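Local atomic coordinates of PKD domain (Vibrio anguillarum, PDB entry 6AEM), a protein that binds calcium as a polycystic-kidney-disease domain of the Vibrio anguillarum protease Epp, its wider function being unknown. Residues L14-L19 and R80-E85. Numbering follows the deposited sequence.
Sequences LKTDGL and RTTQVE. With ZN (zinc ion), chain F.
Gly18 O takes a hydrogen bond of 2.6 Å from water 1, which in turn accepts one of 3.0 Å from Glu85 N, so a single water bridges the two backbones where the strands run out. The same carbonyl oxygen lies 3.5 Å from Val84 CB, and Gly18 CA makes a bent CA-H...O contact with Glu85 O at 3.5 Å. Past the turn, Leu19 reaches back with its CD2 methyl, 3.9 Å from Val84 CG2. Val84 CG1, anti to the carbonyl carbon (chi1 -65°), lies between Gly18 O and the CG2 methyl of Thr16, touching the methyl loosely. The Thr16 and Thr82 side chains pass each other in opposite directions, with Thr16 CG2 3.7 Å from Thr82 OG1, while Leu14 crosses Thr82 at about a right angle and sets CD1 3.8 Å from Thr82 CB. Glu85 turns away and chelates a zinc ion through both carboxylate oxygens, with three waters also bound, one of them at long range. The axes of segments 14-17 and 80-84 run nearly parallel (13°) and approach to 8.2 Å, on edge strands of the two facing sheets of this beta-sandwich. Strand 20-25 flanks 12-17, where Val21 touches both Leu14 and Val84, and strand 60-70 pairs with 75-84 on the other sheet.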
loop_
_atom_site.group_PDB
_atom_site.type_symbol
_atom_site.label_atom_id
_atom_site.label_comp_id
_atom_site.label_asym_id
_atom_site.label_seq_id
_atom_site.Cartn_x
_atom_site.Cartn_y
_atom_site.Cartn_z
ATOM N N LEU A 14 6.915 -4.581 -0.814
ATOM C CA LEU A 14 7.516 -3.627 -1.734
ATOM C C LEU A 14 8.743 -4.209 -2.414
ATOM O O LEU A 14 9.530 -4.931 -1.799
ATOM C CB LEU A 14 7.914 -2.344 -1.005
ATOM C CG LEU A 14 6.743 -1.681 -0.281
ATOM C CD1 LEU A 14 7.237 -0.476 0.499
ATOM C CD2 LEU A 14 5.684 -1.278 -1.275
ATOM N N LYS A 15 8.899 -3.845 -3.672
ATOM C CA LYS A 15 10.072 -4.171 -4.463
ATOM C C LYS A 15 10.788 -2.865 -4.763
ATOM O O LYS A 15 10.220 -1.978 -5.416
ATOM C CB LYS A 15 9.635 -4.879 -5.748
ATOM C CG LYS A 15 10.717 -5.102 -6.798
ATOM C CD LYS A 15 10.136 -6.001 -7.869
ATOM C CE LYS A 15 10.987 -6.187 -9.102
ATOM N NZ LYS A 15 10.190 -7.019 -10.057
ATOM N N THR A 16 12.009 -2.718 -4.251
ATOM C CA THR A 16 12.761 -1.493 -4.473
ATOM C C THR A 16 13.857 -1.718 -5.513
ATOM O O THR A 16 14.445 -2.800 -5.613
ATOM C CB THR A 16 13.361 -0.927 -3.181
ATOM O OG1 THR A 16 14.349 -1.819 -2.656
ATOM C CG2 THR A 16 12.279 -0.698 -2.141
ATOM N N ASP A 17 14.109 -0.685 -6.306
ATOM C CA ASP A 17 15.140 -0.709 -7.352
ATOM C C ASP A 17 15.697 0.716 -7.393
ATOM O O ASP A 17 15.185 1.577 -8.114
ATOM C CB ASP A 17 14.562 -1.150 -8.691
ATOM C CG ASP A 17 15.587 -1.147 -9.809
ATOM O OD1 ASP A 17 16.795 -1.025 -9.522
ATOM O OD2 ASP A 17 15.193 -1.316 -10.989
ATOM N N GLY A 18 16.724 0.954 -6.583
ATOM C CA GLY A 18 17.194 2.310 -6.373
ATOM C C GLY A 18 16.101 3.117 -5.692
ATOM O O GLY A 18 15.585 2.747 -4.635
ATOM N N LEU A 19 15.722 4.228 -6.307
ATOM C CA LEU A 19 14.648 5.049 -5.779
ATOM C C LEU A 19 13.280 4.650 -6.302
ATOM O O LEU A 19 12.294 5.274 -5.905
ATOM C CB LEU A 19 14.891 6.516 -6.125
ATOM C CG LEU A 19 16.178 7.146 -5.587
ATOM C CD1 LEU A 19 16.286 8.588 -6.025
ATOM C CD2 LEU A 19 16.281 7.070 -4.076
ATOM N N ARG A 80 4.227 -0.080 6.395
ATOM C CA ARG A 80 5.563 -0.669 6.479
ATOM C C ARG A 80 6.588 0.423 6.199
ATOM O O ARG A 80 6.419 1.202 5.261
ATOM C CB ARG A 80 5.796 -1.786 5.463
ATOM C CG ARG A 80 4.828 -2.937 5.516
ATOM C CD ARG A 80 5.254 -3.965 4.429
ATOM N NE ARG A 80 4.520 -5.212 4.590
ATOM C CZ ARG A 80 4.746 -6.091 5.547
ATOM N NH1 ARG A 80 5.766 -5.943 6.378
ATOM N NH2 ARG A 80 3.970 -7.166 5.605
ATOM N N THR A 81 7.676 0.446 6.988
ATOM C CA THR A 81 8.807 1.292 6.607
ATOM C C THR A 81 9.595 0.639 5.460
ATOM O O THR A 81 9.642 -0.595 5.312
ATOM C CB THR A 81 9.731 1.597 7.799
ATOM O OG1 THR A 81 10.183 0.370 8.399
ATOM C CG2 THR A 81 9.010 2.477 8.824
ATOM N N THR A 82 10.210 1.484 4.634
ATOM C CA THR A 82 11.099 1.057 3.570
ATOM C C THR A 82 12.256 2.039 3.513
ATOM O O THR A 82 12.161 3.184 3.955
ATOM C CB THR A 82 10.342 0.977 2.225
ATOM O OG1 THR A 82 11.154 0.301 1.260
ATOM C CG2 THR A 82 9.940 2.345 1.711
ATOM N N GLN A 83 13.352 1.570 2.966
ATOM C CA GLN A 83 14.534 2.396 2.776
ATOM C C GLN A 83 14.905 2.355 1.307
ATOM O O GLN A 83 14.967 1.275 0.706
ATOM C CB GLN A 83 15.708 1.904 3.626
ATOM C CG GLN A 83 15.491 2.023 5.136
ATOM C CD GLN A 83 14.604 0.938 5.728
ATOM O OE1 GLN A 83 14.670 -0.232 5.325
ATOM N NE2 GLN A 83 13.747 1.329 6.682
ATOM N N VAL A 84 15.154 3.521 0.726
ATOM C CA VAL A 84 15.616 3.602 -0.651
ATOM C C VAL A 84 16.904 4.398 -0.673
ATOM O O VAL A 84 17.086 5.337 0.110
ATOM C CB VAL A 84 14.576 4.181 -1.634
ATOM C CG1 VAL A 84 13.382 3.245 -1.728
ATOM C CG2 VAL A 84 14.144 5.574 -1.241
ATOM N N GLU A 85 17.804 3.993 -1.547
ATOM C CA GLU A 85 19.102 4.613 -1.687
ATOM C C GLU A 85 19.307 4.957 -3.150
ATOM O O GLU A 85 18.810 4.267 -4.035
ATOM C CB GLU A 85 20.219 3.634 -1.294
ATOM C CG GLU A 85 20.099 3.060 0.104
ATOM C CD GLU A 85 20.862 1.761 0.252
ATOM O OE1 GLU A 85 21.914 1.599 -0.401
ATOM O OE2 GLU A 85 20.387 0.881 0.987
HETATM ZN ZN ZN F . 22.285 -0.334 0.677
HETATM O O HOH W 1 17.059 1.448 -2.879
HETATM O O HOH W 2 23.680 0.500 -0.836
HETATM O O HOH W 3 22.453 -1.084 -1.793
HETATM O O HOH W 4 21.246 -1.004 2.752
#